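Local coordinates for protein haloacid dehalogenase-like hydrolase (PDB 3PGV) that probably hydrolyses phosphate esters with the help of magnesium, as a Cof-family member of the haloacid dehalogenase superfamily, and can bind calcium, at residues Leu110-Ile113 with Val114-Asp117; Leu152-Pro155 with Gly156-Asp159; Ala213-Ala216 with Val217-Leu221; Gly222-Leu225 with Ser226-Ile229. All coordinates share one frame; numbering follows the deposited sequence.

The four contacts come in series along the chain and form two neighbouring pairs. Interactions 1 and 2 lie in loops around the six-stranded sheet, which probably corresponds to the cap domain of Cof-type phosphatases. Their centres are about 11 Å apart and they touch. Interactions 3 and 4 belong to the core domain with the eight-stranded sheet. Their centres are about 8 Å apart, and together they cover much of helix 210-220, the turn after it and the start of strand 228-232. That strand leads to Asp233, a calcium ligand. The centres of interactions 1 and 4 are about 39 Å apart, on opposite sides of the chain's centre, so the two pairs lie in different parts of the molecule.

Interaction 1: Leu110-Ile113 with Val114-Asp117; sequences LFEI and VRND
The chain leaves helix 104-110 through a loop that leads to strand 121-126, and Glu112 and Arg115 meet across its bend. A type I beta turn from Val114 to Asp117 follows at once. It is closed by Asp117 N bonding to Val114 O at 3.3 Å. Overlapping it, Arg115 N donates to Glu112 O at 3.3 Å. The bond is nearly straight (161°), but the donor lies above the carbonyl plane.

The same two residues also join through their side chains, which lie alongside and point the same way. In the salt bridge, Arg115 NH1 reaches Glu112 OE2 at 3.0 Å. Glu112 OE2 accepts with its syn lone pair, and the carboxylate and guanidinium planes are nearly coplanar, 13° apart. The glutamate gets there by bending at chi2 (-57°). On the arginine, NH2 has its own partner, the carbonyl of Tyr153, so the guanidinium is fixed by two neighbours. This ties the loop to the segment after strand 150-152.

On the side of the apolar residues, Ile113 CG2 meets Val114 CG2 at 4.1 Å, side by side. Both residues pack on Phe168 of strand 163-169. A water bridges the backbone of the bend: it donates to Leu110 O at 3.0 Å and accepts from Val114 N, also at 3.0 Å.

Interaction 2: Leu152-Pro155 with Gly156-Asp159; sequences LYEP and GELD
The Tyr153 ring has Leu158 over one face and Arg115 over the other. On the first face, Leu158 CD2 stands 4.0 Å from the centroid of the Tyr153 ring and only 9° off the normal, a well-centred CH-pi contact. Leu158 CB packs on the same side, 3.9 Å from Tyr153 CD2. On the opposite face, the guanidinium of Arg115 makes a cation-pi contact. Tyr153 OH bonds to the carbonyl of Phe111. The ring is thus held at both faces and at its hydroxyl.

The second flat group is the Glu157 carboxylate. It lies beside the Glu154 side chain, and the planes of the two carboxylates are 80° apart. Glu157 OE2 takes the N-H of Glu154 (OE2 to Glu154 N 3.0 Å), and the donor stands above the carboxylate plane rather than in it. With chi1 at 86°, Glu157 CG sits between its own N and carbonyl carbon. This folds the chain back over the turn.

That turn is a type II beta turn from Glu154 to Glu157, with Pro155 and Gly156 in the middle. Glu157 N bonds to Glu154 O at 3.0 Å, and Gly156 supplies the positive phi. The turn lies in the loop between strand 150-152 and strand 163-169. Glu157 therefore grips Glu154 twice, through its backbone N and through its carboxylate. The negative charge of Glu154 nearby would probably work mildly against that carboxylate.

Interaction 3: Ala213-Ala216 with Val217-Leu221; sequences ALEA and VAKML
Residues 213-216 and 217-220 are successive turns of one alpha-helix, and four i to i+4 bonds join them. Val217 N donates to Ala213 O at 2.9 Å, and Ala218 N to Leu214 O at 2.8 Å. Lys219 N reaches Glu215 O at 3.1 Å, and Met220 N reaches Ala216 O at 3.0 Å. The Leu214 carbonyl is met almost end-on, while those of Glu215 and Ala216 are met at a greater tilt. Leu221 N continues the pattern with a bond to Val217 O.

Helix 210-220 lies against the Rossmann-like core sheet of the haloacid dehalogenase fold. Ala213 packs on Ile82 of strand 80-83, and Val217 on Tyr80 of that strand and on Val58 of strand 56-60. Leu214 packs on Met240 of helix 238-243.

Two side-chain pairs lie one turn apart along the helix. Glu215 and Lys219 lie alongside and point the same way. Their salt bridge is long, 3.7 Å from Glu215 OE2 to Lys219 NZ. The extended lysine chain carries Lys219 CE to 3.9 Å from Glu215 CG, so methylene packing accompanies the charge pairing. In Met220, present as selenomethionine, chi1 (-62°) sends CG beside the backbone N, toward the preceding turn. The chain is extended beyond CG, which gives it the reach to place Met220 CE 4.1 Å from Ala216 CB. Both residues also touch Phe98 of strand 96-99, and Met220 reaches Ile97 and Tyr80 as well.

Interaction 4: Gly222-Leu225 with Ser226-Ile229; sequences GYTL and SDCI
Asp227 reaches back over the short 3-10 turn before strand 228-232 and meets Tyr223 and Thr224. Asp227 CB lies 3.4 Å from Thr224 O and 3.8 Å from Tyr223 CB. Its CG sets off anti to the carbonyl carbon (chi1 -61°), which turns the carboxylate toward the incoming chain. Asp227 CG itself comes to 3.8 Å from Tyr223 CD1. At the tip, Asp227 OD2 takes the N-H of Thr224, 2.9 Å from Thr224 N. The bond is fairly straight (165°), and the oxygen is met on its anti side, slightly out of the carboxylate plane. Asp227 OD2 also sits at the edge of the Tyr223 ring, near its plane and 3.5 Å from Tyr223 CD1. The carboxylate and ring planes are 74° apart. Thr224 OG1 gives Asp227 OD2 a second, weak bond at 3.4 Å. That hydroxyl also takes a weak bond from Ser226 N.

The backbone answers in the other direction. Asp227 N donates to Thr224 O at 3.0 Å, and Cys228 N donates to Leu225 O. Upstream, Gly222 closes helix 210-220 in a Schellman motif, with positive phi. Downstream, Asp227 and Ile229 bond to Val23 through their backbones, so the strand joins the core sheet beside strand 23-27. Cys228 packs on Leu214 and Ala218 of the helix.

Thr224 and Asp227 therefore satisfy each other twice, main chain to side chain and main chain to main chain. These bonds close the 3-10 turn between the helix end and strand 228-232. The N-H of Thr224 and, weakly, its hydroxyl, with the aromatic C-H edge nearby, would probably favour a charged carboxylate.

Interaction 1: Leu110-Ile113 with Val114-Asp117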
loop_
_atom_site.group_PDB
_atom_site.type_symbol
_atom_site.label_atom_id
_atom_site.label_comp_id
_atom_site.label_asym_id
_atom_site.label_seq_id
_atom_site.Cartn_x
_atom_site.Cartn_y
_atom_site.Cartn_z
ATOM N N LEU A 110 -16.539 -0.311 11.837
ATOM C CA LEU A 110 -16.074 0.391 10.629
ATOM C C LEU A 110 -17.054 0.258 9.485
ATOM O O LEU A 110 -17.184 1.182 8.675
ATOM C CB LEU A 110 -14.694 -0.130 10.194
ATOM C CG LEU A 110 -13.507 0.296 11.071
ATOM C CD1 LEU A 110 -12.246 -0.451 10.669
ATOM C CD2 LEU A 110 -13.279 1.803 10.996
ATOM N N PHE A 111 -17.778 -0.891 9.419
ATOM C CA PHE A 111 -18.774 -1.145 8.361
ATOM C C PHE A 111 -19.905 -0.114 8.375
ATOM O O PHE A 111 -20.531 0.119 7.341
ATOM C CB PHE A 111 -19.379 -2.541 8.521
ATOM C CG PHE A 111 -18.465 -3.712 8.258
ATOM C CD1 PHE A 111 -17.209 -3.524 7.690
ATOM C CD2 PHE A 111 -18.891 -5.014 8.494
ATOM C CE1 PHE A 111 -16.363 -4.611 7.449
ATOM C CE2 PHE A 111 -18.048 -6.101 8.245
ATOM C CZ PHE A 111 -16.789 -5.890 7.717
ATOM N N GLU A 112 -20.187 0.482 9.557
ATOM C CA GLU A 112 -21.370 1.303 9.773
ATOM C C GLU A 112 -21.074 2.681 10.355
ATOM O O GLU A 112 -21.997 3.472 10.518
ATOM C CB GLU A 112 -22.362 0.542 10.693
ATOM C CG GLU A 112 -22.884 -0.761 10.084
ATOM C CD GLU A 112 -23.564 -0.573 8.733
ATOM O OE1 GLU A 112 -24.398 0.354 8.613
ATOM O OE2 GLU A 112 -23.255 -1.345 7.797
ATOM N N ILE A 113 -19.797 2.970 10.695
ATOM C CA ILE A 113 -19.433 4.219 11.381
ATOM C C ILE A 113 -19.946 5.486 10.666
ATOM O O ILE A 113 -20.404 6.424 11.333
ATOM C CB ILE A 113 -17.911 4.280 11.751
ATOM C CG1 ILE A 113 -17.630 5.412 12.775
ATOM C CG2 ILE A 113 -17.018 4.396 10.497
ATOM C CD1 ILE A 113 -16.185 5.408 13.420
ATOM N N VAL A 114 -19.930 5.490 9.318
ATOM C CA VAL A 114 -20.403 6.649 8.542
ATOM C C VAL A 114 -21.416 6.230 7.483
ATOM O O VAL A 114 -21.403 6.757 6.377
ATOM C CB VAL A 114 -19.230 7.476 7.940
ATOM C CG1 VAL A 114 -18.548 8.314 9.012
ATOM C CG2 VAL A 114 -18.225 6.572 7.236
ATOM N N ARG A 115 -22.330 5.299 7.840
ATOM C CA ARG A 115 -23.354 4.821 6.918
ATOM C C ARG A 115 -24.213 5.968 6.383
ATOM O O ARG A 115 -24.553 5.987 5.192
ATOM C CB ARG A 115 -24.251 3.789 7.602
ATOM C CG ARG A 115 -25.300 3.198 6.670
ATOM C CD ARG A 115 -24.918 1.811 6.312
ATOM N NE ARG A 115 -25.173 1.502 4.923
ATOM C CZ ARG A 115 -24.780 0.381 4.342
ATOM N NH1 ARG A 115 -24.108 -0.532 5.035
ATOM N NH2 ARG A 115 -25.045 0.161 3.062
ATOM N N ASN A 116 -24.572 6.919 7.265
ATOM C CA ASN A 116 -25.507 8.001 6.935
ATOM C C ASN A 116 -24.829 9.279 6.458
ATOM O O ASN A 116 -25.495 10.304 6.324
ATOM C CB ASN A 116 -26.434 8.279 8.110
ATOM C CG ASN A 116 -27.205 7.058 8.557
ATOM O OD1 ASN A 116 -27.123 6.639 9.711
ATOM N ND2 ASN A 116 -27.875 6.393 7.616
ATOM N N ASP A 117 -23.520 9.222 6.152
ATOM C CA ASP A 117 -22.824 10.395 5.626
ATOM C C ASP A 117 -22.877 10.349 4.091
ATOM O O ASP A 117 -22.211 9.523 3.480
ATOM C CB ASP A 117 -21.372 10.440 6.137
ATOM C CG ASP A 117 -20.670 11.779 5.950
ATOM O OD1 ASP A 117 -20.910 12.432 4.921
ATOM O OD2 ASP A 117 -19.813 12.115 6.783
HETATM O O HOH W 1 -19.026 3.225 7.573
#

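Interaction 2: Leu152-Pro155 with Gly156-Asp159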
loop_
_atom_site.group_PDB
_atom_site.type_symbol
_atom_site.label_atom_id
_atom_site.label_comp_id
_atom_site.label_asym_id
_atom_site.label_seq_id
_atom_site.Cartn_x
_atom_site.Cartn_y
_atom_site.Cartn_z
ATOM N N LEU A 152 -22.537 -4.668 -3.168
ATOM C CA LEU A 152 -23.117 -3.757 -2.183
ATOM C C LEU A 152 -23.472 -4.500 -0.916
ATOM O O LEU A 152 -23.746 -5.700 -0.964
ATOM C CB LEU A 152 -24.370 -3.060 -2.751
ATOM C CG LEU A 152 -24.138 -2.099 -3.920
ATOM C CD1 LEU A 152 -25.446 -1.594 -4.459
ATOM C CD2 LEU A 152 -23.248 -0.934 -3.510
ATOM N N TYR A 153 -23.479 -3.803 0.225
ATOM C CA TYR A 153 -23.905 -4.416 1.487
ATOM C C TYR A 153 -24.805 -3.484 2.287
ATOM O O TYR A 153 -24.566 -2.280 2.332
ATOM C CB TYR A 153 -22.690 -4.912 2.330
ATOM C CG TYR A 153 -21.912 -3.807 3.008
ATOM C CD1 TYR A 153 -20.851 -3.177 2.363
ATOM C CD2 TYR A 153 -22.183 -3.440 4.323
ATOM C CE1 TYR A 153 -20.097 -2.190 3.000
ATOM C CE2 TYR A 153 -21.454 -2.437 4.961
ATOM C CZ TYR A 153 -20.421 -1.803 4.289
ATOM O OH TYR A 153 -19.715 -0.800 4.904
ATOM N N GLU A 154 -25.869 -4.030 2.863
ATOM C CA GLU A 154 -26.781 -3.278 3.702
ATOM C C GLU A 154 -26.391 -3.461 5.172
ATOM O O GLU A 154 -25.659 -4.398 5.493
ATOM C CB GLU A 154 -28.232 -3.724 3.451
ATOM C CG GLU A 154 -28.780 -3.264 2.096
ATOM C CD GLU A 154 -28.849 -1.754 1.912
ATOM O OE1 GLU A 154 -29.571 -1.089 2.690
ATOM O OE2 GLU A 154 -28.196 -1.240 0.973
ATOM N N PRO A 155 -26.765 -2.522 6.075
ATOM C CA PRO A 155 -26.347 -2.667 7.482
ATOM C C PRO A 155 -26.576 -4.065 8.041
ATOM O O PRO A 155 -27.663 -4.617 7.897
ATOM C CB PRO A 155 -27.183 -1.614 8.210
ATOM C CG PRO A 155 -27.447 -0.567 7.177
ATOM C CD PRO A 155 -27.568 -1.291 5.865
ATOM N N GLY A 156 -25.500 -4.668 8.560
ATOM C CA GLY A 156 -25.540 -5.974 9.209
ATOM C C GLY A 156 -25.398 -7.173 8.292
ATOM O O GLY A 156 -25.243 -8.299 8.772
ATOM N N GLU A 157 -25.468 -6.967 6.968
ATOM C CA GLU A 157 -25.389 -8.104 6.060
ATOM C C GLU A 157 -23.939 -8.470 5.612
ATOM O O GLU A 157 -23.767 -9.364 4.782
ATOM C CB GLU A 157 -26.384 -7.960 4.867
ATOM C CG GLU A 157 -25.880 -7.172 3.674
ATOM C CD GLU A 157 -26.904 -7.021 2.556
ATOM O OE1 GLU A 157 -28.115 -7.205 2.826
ATOM O OE2 GLU A 157 -26.500 -6.645 1.431
ATOM N N LEU A 158 -22.909 -7.828 6.204
ATOM C CA LEU A 158 -21.515 -8.164 5.859
ATOM C C LEU A 158 -20.768 -8.802 7.048
ATOM O O LEU A 158 -20.770 -8.245 8.147
ATOM C CB LEU A 158 -20.757 -6.920 5.329
ATOM C CG LEU A 158 -19.289 -7.143 4.905
ATOM C CD1 LEU A 158 -19.180 -8.173 3.804
ATOM C CD2 LEU A 158 -18.642 -5.842 4.480
ATOM N N ASP A 159 -20.121 -9.971 6.814
ATOM C CA ASP A 159 -19.370 -10.684 7.846
ATOM C C ASP A 159 -18.091 -9.931 8.233
ATOM O O ASP A 159 -17.244 -9.650 7.365
ATOM C CB ASP A 159 -19.030 -12.113 7.397
ATOM C CG ASP A 159 -18.368 -12.931 8.489
ATOM O OD1 ASP A 159 -19.036 -13.225 9.491
ATOM O OD2 ASP A 159 -17.179 -13.241 8.351
#

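Interaction 3: Ala213-Ala216 with Val217-Leu221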
loop_
_atom_site.group_PDB
_atom_site.type_symbol
_atom_site.label_atom_id
_atom_site.label_comp_id
_atom_site.label_asym_id
_atom_site.label_seq_id
_atom_site.Cartn_x
_atom_site.Cartn_y
_atom_site.Cartn_z
ATOM N N ALA A 213 5.156 -5.022 7.295
ATOM C CA ALA A 213 5.169 -6.133 6.352
ATOM C C ALA A 213 6.547 -6.268 5.684
ATOM O O ALA A 213 7.041 -7.393 5.520
ATOM C CB ALA A 213 4.096 -5.946 5.309
ATOM N N LEU A 214 7.216 -5.113 5.391
ATOM C CA LEU A 214 8.571 -5.109 4.831
ATOM C C LEU A 214 9.547 -5.757 5.790
ATOM O O LEU A 214 10.361 -6.582 5.368
ATOM C CB LEU A 214 9.031 -3.678 4.480
ATOM C CG LEU A 214 10.491 -3.555 3.996
ATOM C CD1 LEU A 214 10.734 -4.397 2.743
ATOM C CD2 LEU A 214 10.877 -2.121 3.785
ATOM N N GLU A 215 9.443 -5.430 7.089
ATOM C CA GLU A 215 10.286 -6.050 8.114
ATOM C C GLU A 215 10.108 -7.579 8.107
ATOM O O GLU A 215 11.100 -8.310 8.148
ATOM C CB GLU A 215 9.967 -5.476 9.497
ATOM C CG GLU A 215 10.829 -6.074 10.603
ATOM C CD GLU A 215 10.751 -5.376 11.945
ATOM O OE1 GLU A 215 9.650 -4.902 12.314
ATOM O OE2 GLU A 215 11.778 -5.365 12.660
ATOM N N ALA A 216 8.838 -8.059 8.024
ATOM C CA ALA A 216 8.526 -9.497 7.999
ATOM C C ALA A 216 9.103 -10.167 6.739
ATOM O O ALA A 216 9.728 -11.227 6.834
ATOM C CB ALA A 216 7.018 -9.703 8.058
ATOM N N VAL A 217 8.956 -9.507 5.576
ATOM C CA VAL A 217 9.464 -10.019 4.304
ATOM C C VAL A 217 10.993 -10.055 4.296
ATOM O O VAL A 217 11.576 -11.072 3.913
ATOM C CB VAL A 217 8.886 -9.236 3.096
ATOM C CG1 VAL A 217 9.610 -9.604 1.810
ATOM C CG2 VAL A 217 7.388 -9.474 2.960
ATOM N N ALA A 218 11.643 -8.975 4.785
ATOM C CA ALA A 218 13.105 -8.916 4.882
ATOM C C ALA A 218 13.631 -10.105 5.679
ATOM O O ALA A 218 14.575 -10.770 5.243
ATOM C CB ALA A 218 13.537 -7.611 5.537
ATOM N N LYS A 219 12.948 -10.439 6.794
ATOM C CA LYS A 219 13.310 -11.585 7.623
ATOM C C LYS A 219 13.123 -12.914 6.868
ATOM O O LYS A 219 13.986 -13.785 6.959
ATOM C CB LYS A 219 12.529 -11.572 8.943
ATOM C CG LYS A 219 12.990 -10.463 9.896
ATOM C CD LYS A 219 12.107 -10.349 11.123
ATOM C CE LYS A 219 12.591 -9.252 12.039
ATOM N NZ LYS A 219 11.679 -9.053 13.192
HETATM N N MSE A 220 12.039 -13.036 6.043
HETATM C CA MSE A 220 11.833 -14.237 5.200
HETATM C C MSE A 220 13.010 -14.409 4.235
HETATM O O MSE A 220 13.377 -15.540 3.905
HETATM C CB MSE A 220 10.535 -14.125 4.384
HETATM C CG MSE A 220 9.303 -14.033 5.216
HETATM SE SE MSE A 220 7.763 -13.634 4.122
HETATM C CE MSE A 220 6.544 -12.996 5.582
ATOM N N LEU A 221 13.571 -13.272 3.739
ATOM C CA LEU A 221 14.684 -13.273 2.792
ATOM C C LEU A 221 16.033 -13.454 3.486
ATOM O O LEU A 221 17.061 -13.568 2.812
ATOM C CB LEU A 221 14.683 -11.972 1.964
ATOM C CG LEU A 221 13.573 -11.842 0.932
ATOM C CD1 LEU A 221 13.475 -10.400 0.409
ATOM C CD2 LEU A 221 13.781 -12.843 -0.237
#

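Interaction 4: Gly222-Leu225 with Ser226-Ile229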
loop_
_atom_site.group_PDB
_atom_site.type_symbol
_atom_site.label_atom_id
_atom_site.label_comp_id
_atom_site.label_asym_id
_atom_site.label_seq_id
_atom_site.Cartn_x
_atom_site.Cartn_y
_atom_site.Cartn_z
ATOM N N GLY A 222 16.021 -13.462 4.817
ATOM C CA GLY A 222 17.234 -13.613 5.622
ATOM C C GLY A 222 17.955 -12.301 5.876
ATOM O O GLY A 222 19.164 -12.294 6.127
ATOM N N TYR A 223 17.210 -11.179 5.836
ATOM C CA TYR A 223 17.767 -9.837 6.039
ATOM C C TYR A 223 17.013 -9.080 7.139
ATOM O O TYR A 223 16.101 -9.629 7.757
ATOM C CB TYR A 223 17.737 -9.031 4.713
ATOM C CG TYR A 223 18.577 -9.643 3.615
ATOM C CD1 TYR A 223 19.968 -9.592 3.660
ATOM C CD2 TYR A 223 17.982 -10.270 2.522
ATOM C CE1 TYR A 223 20.749 -10.191 2.669
ATOM C CE2 TYR A 223 18.752 -10.850 1.511
ATOM C CZ TYR A 223 20.136 -10.809 1.590
ATOM O OH TYR A 223 20.895 -11.371 0.590
ATOM N N THR A 224 17.406 -7.821 7.389
ATOM C CA THR A 224 16.740 -6.956 8.360
ATOM C C THR A 224 16.311 -5.662 7.661
ATOM O O THR A 224 16.617 -5.473 6.480
ATOM C CB THR A 224 17.675 -6.653 9.554
ATOM O OG1 THR A 224 18.766 -5.846 9.107
ATOM C CG2 THR A 224 18.196 -7.914 10.232
ATOM N N LEU A 225 15.657 -4.744 8.406
ATOM C CA LEU A 225 15.255 -3.437 7.887
ATOM C C LEU A 225 16.464 -2.621 7.420
ATOM O O LEU A 225 16.369 -1.893 6.433
ATOM C CB LEU A 225 14.464 -2.662 8.952
ATOM C CG LEU A 225 13.004 -3.097 9.141
ATOM C CD1 LEU A 225 12.447 -2.573 10.441
ATOM C CD2 LEU A 225 12.124 -2.637 7.949
ATOM N N SER A 226 17.623 -2.809 8.079
ATOM C CA SER A 226 18.871 -2.104 7.744
ATOM C C SER A 226 19.345 -2.440 6.327
ATOM O O SER A 226 20.106 -1.671 5.729
ATOM C CB SER A 226 19.969 -2.464 8.747
ATOM O OG SER A 226 19.551 -2.231 10.081
ATOM N N ASP A 227 18.924 -3.611 5.805
ATOM C CA ASP A 227 19.307 -4.073 4.468
ATOM C C ASP A 227 18.355 -3.549 3.416
ATOM O O ASP A 227 18.492 -3.885 2.230
ATOM C CB ASP A 227 19.343 -5.608 4.431
ATOM C CG ASP A 227 20.351 -6.205 5.384
ATOM O OD1 ASP A 227 21.535 -5.804 5.325
ATOM O OD2 ASP A 227 19.966 -7.088 6.174
ATOM N N CYS A 228 17.388 -2.713 3.837
ATOM C CA CYS A 228 16.354 -2.220 2.940
ATOM C C CYS A 228 16.509 -0.788 2.553
ATOM O O CYS A 228 16.742 0.071 3.404
ATOM C CB CYS A 228 14.967 -2.488 3.515
ATOM S SG CYS A 228 14.641 -4.226 3.878
ATOM N N ILE A 229 16.267 -0.505 1.275
ATOM C CA ILE A 229 16.048 0.841 0.765
ATOM C C ILE A 229 14.603 0.900 0.264
ATOM O O ILE A 229 14.164 -0.019 -0.439
ATOM C CB ILE A 229 17.085 1.254 -0.329
ATOM C CG1 ILE A 229 16.804 2.703 -0.837
ATOM C CG2 ILE A 229 17.122 0.231 -1.494
ATOM C CD1 ILE A 229 17.878 3.307 -1.749
#